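PDB 2GK3: putative cytoplasmic protein, which is of unknown function, but is probably related to class I glutamine amidotransferases by its fold, and assembles into a hexamer. Local coordinates for residues P172-V177 / D199-I204; N178-Y183 / T243-N248. All blocks are in the same frame, centred on the assembly; numbering follows the deposited sequence.

Contact 1 of 2, residues P172-V177 / D199-I204; sequences PEHPVV and DVVLTI
A classic beta bulge in strand 199-204 makes V201 and L202 both face L210 of the adjoining strand; V201 also faces the loop 172-177, whereas L202 reaches it only with the end of its side chain. V201 carries most of the contact, with its two methyls sharing the work. V201 CG2 sits over one face of the H174 imidazole, a CH-pi contact 3.8 Å from the ring centroid and 21° off the normal. CG1, anti to the backbone N (chi1 172°), instead meets V177 tip to tip, with V201 CG1 3.6 Å from V177 CG2. Beyond it, L202 CD2 slides past V177 CG1 at 4.1 Å. The imidazole is held from several sides. P175 CD lies on the face opposite V201, H174 ND1 accepts a weak bond from V176 N (3.3 Å), and a water in the ring plane lies 2.9 Å from H174 NE2. That water donates to D199 OD2 (2.6 Å), tying the loop to the start of the strand. The loop itself turns back through the bond from V177 N to H174 O. Around this buried patch, F212 of strand 207-215 stacks on H174, F252 of helix 242-253 meets the same ring at an angle, and A169 of strand 164-169 touches L202.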
loop_
_atom_site.group_PDB
_atom_site.type_symbol
_atom_site.label_atom_id
_atom_site.label_comp_id
_atom_site.label_asym_id
_atom_site.label_seq_id
_atom_site.Cartn_x
_atom_site.Cartn_y
_atom_site.Cartn_z
ATOM N N PRO E 172 18.026 -31.289 -30.600
ATOM C CA PRO E 172 16.814 -32.119 -30.575
ATOM C C PRO E 172 17.074 -33.625 -30.318
ATOM O O PRO E 172 16.135 -34.388 -30.104
ATOM C CB PRO E 172 16.200 -31.892 -31.963
ATOM C CG PRO E 172 17.363 -31.545 -32.845
ATOM C CD PRO E 172 18.321 -30.792 -31.963
ATOM N N GLU E 173 18.335 -34.035 -30.336
ATOM C CA GLU E 173 18.722 -35.423 -30.017
ATOM C C GLU E 173 19.070 -35.610 -28.534
ATOM O O GLU E 173 19.300 -36.742 -28.080
ATOM C CB GLU E 173 19.901 -35.883 -30.894
ATOM C CG GLU E 173 20.548 -34.778 -31.797
ATOM C CD GLU E 173 21.256 -33.638 -31.026
ATOM O OE1 GLU E 173 21.008 -32.461 -31.373
ATOM O OE2 GLU E 173 22.065 -33.910 -30.104
ATOM N N HIS E 174 19.120 -34.503 -27.790
ATOM C CA HIS E 174 19.407 -34.553 -26.363
ATOM C C HIS E 174 18.315 -35.397 -25.694
ATOM O O HIS E 174 17.130 -35.196 -25.981
ATOM C CB HIS E 174 19.444 -33.135 -25.781
ATOM C CG HIS E 174 19.970 -33.069 -24.380
ATOM N ND1 HIS E 174 19.207 -33.400 -23.281
ATOM C CD2 HIS E 174 21.185 -32.718 -23.902
ATOM C CE1 HIS E 174 19.927 -33.252 -22.186
ATOM N NE2 HIS E 174 21.131 -32.835 -22.534
ATOM N N PRO E 175 18.704 -36.354 -24.829
ATOM C CA PRO E 175 17.757 -37.267 -24.148
ATOM C C PRO E 175 16.482 -36.611 -23.607
ATOM O O PRO E 175 15.406 -37.194 -23.731
ATOM C CB PRO E 175 18.572 -37.830 -22.978
ATOM C CG PRO E 175 19.994 -37.661 -23.345
ATOM C CD PRO E 175 20.104 -36.626 -24.445
ATOM N N VAL E 176 16.590 -35.410 -23.026
ATOM C CA VAL E 176 15.448 -34.730 -22.402
ATOM C C VAL E 176 14.349 -34.356 -23.402
ATOM O O VAL E 176 13.150 -34.455 -23.107
ATOM C CB VAL E 176 15.911 -33.493 -21.598
ATOM C CG1 VAL E 176 14.756 -32.544 -21.298
ATOM C CG2 VAL E 176 16.601 -33.920 -20.312
ATOM N N VAL E 177 14.757 -33.947 -24.594
ATOM C CA VAL E 177 13.819 -33.414 -25.577
ATOM C C VAL E 177 13.644 -34.301 -26.815
ATOM O O VAL E 177 12.821 -34.013 -27.687
ATOM C CB VAL E 177 14.236 -31.994 -26.018
ATOM C CG1 VAL E 177 14.254 -31.042 -24.809
ATOM C CG2 VAL E 177 15.593 -32.031 -26.738
ATOM N N ASP E 199 25.383 -26.876 -21.618
ATOM C CA ASP E 199 24.756 -27.421 -22.807
ATOM C C ASP E 199 23.433 -26.717 -23.048
ATOM O O ASP E 199 22.483 -26.908 -22.279
ATOM C CB ASP E 199 24.525 -28.941 -22.663
ATOM C CG ASP E 199 25.804 -29.715 -22.306
ATOM O OD1 ASP E 199 26.856 -29.602 -23.013
ATOM O OD2 ASP E 199 25.762 -30.460 -21.296
ATOM N N VAL E 200 23.369 -25.914 -24.108
ATOM C CA VAL E 200 22.116 -25.279 -24.532
ATOM C C VAL E 200 21.283 -26.228 -25.409
ATOM O O VAL E 200 21.729 -26.670 -26.472
ATOM C CB VAL E 200 22.374 -23.953 -25.284
ATOM C CG1 VAL E 200 21.070 -23.361 -25.823
ATOM C CG2 VAL E 200 23.085 -22.959 -24.376
ATOM N N VAL E 201 20.064 -26.534 -24.975
ATOM C CA VAL E 201 19.249 -27.532 -25.668
ATOM C C VAL E 201 18.091 -26.911 -26.454
ATOM O O VAL E 201 17.742 -27.382 -27.534
ATOM C CB VAL E 201 18.755 -28.610 -24.661
ATOM C CG1 VAL E 201 17.748 -29.551 -25.295
ATOM C CG2 VAL E 201 19.947 -29.382 -24.092
ATOM N N LEU E 202 17.498 -25.856 -25.904
ATOM C CA LEU E 202 16.393 -25.157 -26.547
ATOM C C LEU E 202 16.690 -23.675 -26.500
ATOM O O LEU E 202 17.332 -23.195 -25.560
ATOM C CB LEU E 202 15.068 -25.401 -25.799
ATOM C CG LEU E 202 14.424 -26.795 -25.626
ATOM C CD1 LEU E 202 13.062 -26.648 -24.941
ATOM C CD2 LEU E 202 14.273 -27.510 -26.978
ATOM N N THR E 203 16.201 -22.944 -27.490
ATOM C CA THR E 203 16.383 -21.496 -27.535
ATOM C C THR E 203 15.043 -20.823 -27.767
ATOM O O THR E 203 14.061 -21.454 -28.154
ATOM C CB THR E 203 17.315 -21.066 -28.677
ATOM O OG1 THR E 203 16.750 -21.534 -29.903
ATOM C CG2 THR E 203 18.744 -21.642 -28.514
ATOM N N ILE E 204 15.027 -19.519 -27.551
ATOM C CA ILE E 204 13.842 -18.726 -27.705
ATOM C C ILE E 204 14.387 -17.385 -28.182
ATOM O O ILE E 204 15.280 -16.842 -27.537
ATOM C CB ILE E 204 13.094 -18.646 -26.325
ATOM C CG1 ILE E 204 11.704 -18.017 -26.454
ATOM C CG2 ILE E 204 13.965 -17.982 -25.224
ATOM C CD1 ILE E 204 10.871 -18.102 -25.152
HETATM O O HOH W 1 23.640 -32.034 -21.228
#

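Contact 2 of 2, residues N178-Y183 / T243-N248; sequences NGFSDY and TDLWVN
F180 reaches out of the loop 178-183 and sets the far end of its ring on helix 242-253, touching three residues with CE1, CZ and CE2. CZ is the centre of the contact: F180 CZ lies 3.8 Å from D244 CB, while the backbone N of L245 is 3.7 Å from F180 CZ. On one flank F180 CE2 packs on L245 CB at 3.8 Å, the leucine side chain crossing the phenylalanine at about a right angle. On the other flank the N248 amide comes in from the opposite direction, its ND2 3.7 Å from F180 CZ and its plane tilted 31° from the ring. D244 CB, L245 N and N248 ND2 all approach the ring obliquely. No hydrogen bond joins the two segments. D244 offers its methylene here, with the carboxylate plane 35° from the ring.

Helix 242-253 is the last helix of the chain and packs on a core of parallel strands, consistent with kinship to the class I glutamine amidotransferases. D244 and N248, one turn apart, bring their side chains to the loop side, whereas W246 points into the core, against L122 and I124 of strand 120-124.

Several features fix the ring and its neighbours. A chi1 of -71° puts F180 CG anti to the carbonyl carbon and beside the backbone N, from where the ring extends to the helix. G179 just before it has a positive phi, which turns the chain at the root of this side chain. F241, immediately ahead of the helix, stacks on the F180 ring, and N248 ND2 is anchored by a hydrogen bond to V176 O. Further along the loop, S181 O accepts a hydrogen bond from W239 NE1.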
loop_
_atom_site.group_PDB
_atom_site.type_symbol
_atom_site.label_atom_id
_atom_site.label_comp_id
_atom_site.label_asym_id
_atom_site.label_seq_id
_atom_site.Cartn_x
_atom_site.Cartn_y
_atom_site.Cartn_z
ATOM N N ASN E 178 14.430 -35.368 -26.896
ATOM C CA ASN E 178 14.354 -36.254 -28.042
ATOM C C ASN E 178 12.917 -36.720 -28.336
ATOM O O ASN E 178 12.222 -37.228 -27.447
ATOM C CB ASN E 178 15.310 -37.433 -27.880
ATOM C CG ASN E 178 15.321 -38.344 -29.099
ATOM O OD1 ASN E 178 15.766 -37.954 -30.175
ATOM N ND2 ASN E 178 14.830 -39.562 -28.931
ATOM N N GLY E 179 12.476 -36.514 -29.578
ATOM C CA GLY E 179 11.138 -36.917 -30.007
ATOM C C GLY E 179 10.070 -35.845 -29.923
ATOM O O GLY E 179 8.968 -36.046 -30.429
ATOM N N PHE E 180 10.382 -34.710 -29.290
ATOM C CA PHE E 180 9.406 -33.625 -29.104
ATOM C C PHE E 180 9.187 -32.945 -30.441
ATOM O O PHE E 180 10.087 -32.948 -31.290
ATOM C CB PHE E 180 9.918 -32.574 -28.101
ATOM C CG PHE E 180 9.965 -33.033 -26.652
ATOM C CD1 PHE E 180 9.864 -34.395 -26.299
ATOM C CD2 PHE E 180 10.159 -32.093 -25.640
ATOM C CE1 PHE E 180 9.925 -34.806 -24.951
ATOM C CE2 PHE E 180 10.235 -32.488 -24.297
ATOM C CZ PHE E 180 10.114 -33.857 -23.953
ATOM N N SER E 181 8.017 -32.345 -30.632
ATOM C CA SER E 181 7.709 -31.660 -31.889
ATOM C C SER E 181 6.685 -30.584 -31.641
ATOM O O SER E 181 6.102 -30.528 -30.556
ATOM C CB SER E 181 7.163 -32.642 -32.935
ATOM O OG SER E 181 5.915 -33.199 -32.513
ATOM N N ASP E 182 6.460 -29.737 -32.642
ATOM C CA ASP E 182 5.416 -28.717 -32.581
ATOM C C ASP E 182 5.538 -27.866 -31.308
ATOM O O ASP E 182 4.602 -27.759 -30.494
ATOM C CB ASP E 182 4.027 -29.364 -32.717
ATOM C CG ASP E 182 2.936 -28.353 -33.042
ATOM O OD1 ASP E 182 3.253 -27.240 -33.544
ATOM O OD2 ASP E 182 1.750 -28.671 -32.800
ATOM N N TYR E 183 6.717 -27.276 -31.152
ATOM C CA TYR E 183 7.049 -26.443 -30.013
ATOM C C TYR E 183 6.105 -25.253 -29.863
ATOM O O TYR E 183 5.769 -24.592 -30.850
ATOM C CB TYR E 183 8.506 -25.994 -30.089
ATOM C CG TYR E 183 9.478 -27.032 -29.578
ATOM C CD1 TYR E 183 10.131 -27.898 -30.455
ATOM C CD2 TYR E 183 9.750 -27.152 -28.197
ATOM C CE1 TYR E 183 11.027 -28.868 -29.978
ATOM C CE2 TYR E 183 10.653 -28.114 -27.714
ATOM C CZ TYR E 183 11.283 -28.961 -28.608
ATOM O OH TYR E 183 12.177 -29.893 -28.138
ATOM N N THR E 243 4.519 -32.517 -19.915
ATOM C CA THR E 243 4.823 -33.378 -18.774
ATOM C C THR E 243 6.194 -33.974 -18.922
ATOM O O THR E 243 6.989 -33.928 -17.981
ATOM C CB THR E 243 3.774 -34.529 -18.583
ATOM O OG1 THR E 243 2.503 -33.968 -18.230
ATOM C CG2 THR E 243 4.207 -35.489 -17.487
ATOM N N ASP E 244 6.463 -34.537 -20.099
ATOM C CA ASP E 244 7.741 -35.202 -20.375
ATOM C C ASP E 244 8.909 -34.243 -20.273
ATOM O O ASP E 244 9.977 -34.635 -19.830
ATOM C CB ASP E 244 7.745 -35.863 -21.763
ATOM C CG ASP E 244 6.763 -37.022 -21.871
ATOM O OD1 ASP E 244 6.276 -37.526 -20.822
ATOM O OD2 ASP E 244 6.486 -37.430 -23.021
ATOM N N LEU E 245 8.695 -32.998 -20.697
ATOM C CA LEU E 245 9.725 -31.961 -20.609
ATOM C C LEU E 245 10.205 -31.835 -19.172
ATOM O O LEU E 245 11.372 -32.057 -18.889
ATOM C CB LEU E 245 9.202 -30.607 -21.120
ATOM C CG LEU E 245 10.055 -29.344 -20.904
ATOM C CD1 LEU E 245 11.477 -29.442 -21.509
ATOM C CD2 LEU E 245 9.339 -28.122 -21.456
ATOM N N TRP E 246 9.281 -31.527 -18.270
ATOM C CA TRP E 246 9.616 -31.266 -16.880
ATOM C C TRP E 246 10.086 -32.522 -16.178
ATOM O O TRP E 246 11.033 -32.477 -15.394
ATOM C CB TRP E 246 8.421 -30.644 -16.160
ATOM C CG TRP E 246 8.036 -29.335 -16.753
ATOM C CD1 TRP E 246 6.904 -29.054 -17.467
ATOM C CD2 TRP E 246 8.813 -28.128 -16.733
ATOM N NE1 TRP E 246 6.915 -27.733 -17.878
ATOM C CE2 TRP E 246 8.076 -27.143 -17.442
ATOM C CE3 TRP E 246 10.058 -27.780 -16.178
ATOM C CZ2 TRP E 246 8.541 -25.822 -17.603
ATOM C CZ3 TRP E 246 10.520 -26.469 -16.337
ATOM C CH2 TRP E 246 9.755 -25.510 -17.048
ATOM N N VAL E 247 9.429 -33.642 -16.483
ATOM C CA VAL E 247 9.768 -34.937 -15.895
ATOM C C VAL E 247 11.155 -35.380 -16.360
ATOM O O VAL E 247 11.999 -35.734 -15.530
ATOM C CB VAL E 247 8.639 -36.018 -16.152
ATOM C CG1 VAL E 247 9.158 -37.438 -16.006
ATOM C CG2 VAL E 247 7.500 -35.817 -15.168
ATOM N N ASN E 248 11.388 -35.343 -17.677
ATOM C CA ASN E 248 12.708 -35.668 -18.237
ATOM C C ASN E 248 13.814 -34.783 -17.691
ATOM O O ASN E 248 14.899 -35.280 -17.414
ATOM C CB ASN E 248 12.747 -35.590 -19.775
ATOM C CG ASN E 248 11.826 -36.583 -20.453
ATOM O OD1 ASN E 248 11.325 -37.538 -19.836
ATOM N ND2 ASN E 248 11.600 -36.366 -21.751
#

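Overall arrangement
Read from the N terminus, the chain leaves strand 164-169 and enters one continuous loop that supplies 172-177 to contact 1 and then 178-183 to contact 2. Strand 185-194 follows, and strand 199-204 returns to 172-177, closing the shorter loop of contact 1. Strands 207-215 and 218-223 come next before helix 242-253 meets 178-183, closing the longer loop of contact 2. The segments alternate, so the two closures cross, and their centres lie 10 Å apart. Y183 OH packs 3.4 Å from L202 CD2, joining them directly. Together they tie the 172-183 part of the loop to strand 199-204, which pairs antiparallel with 164-169 and 207-215, and to helix 242-253.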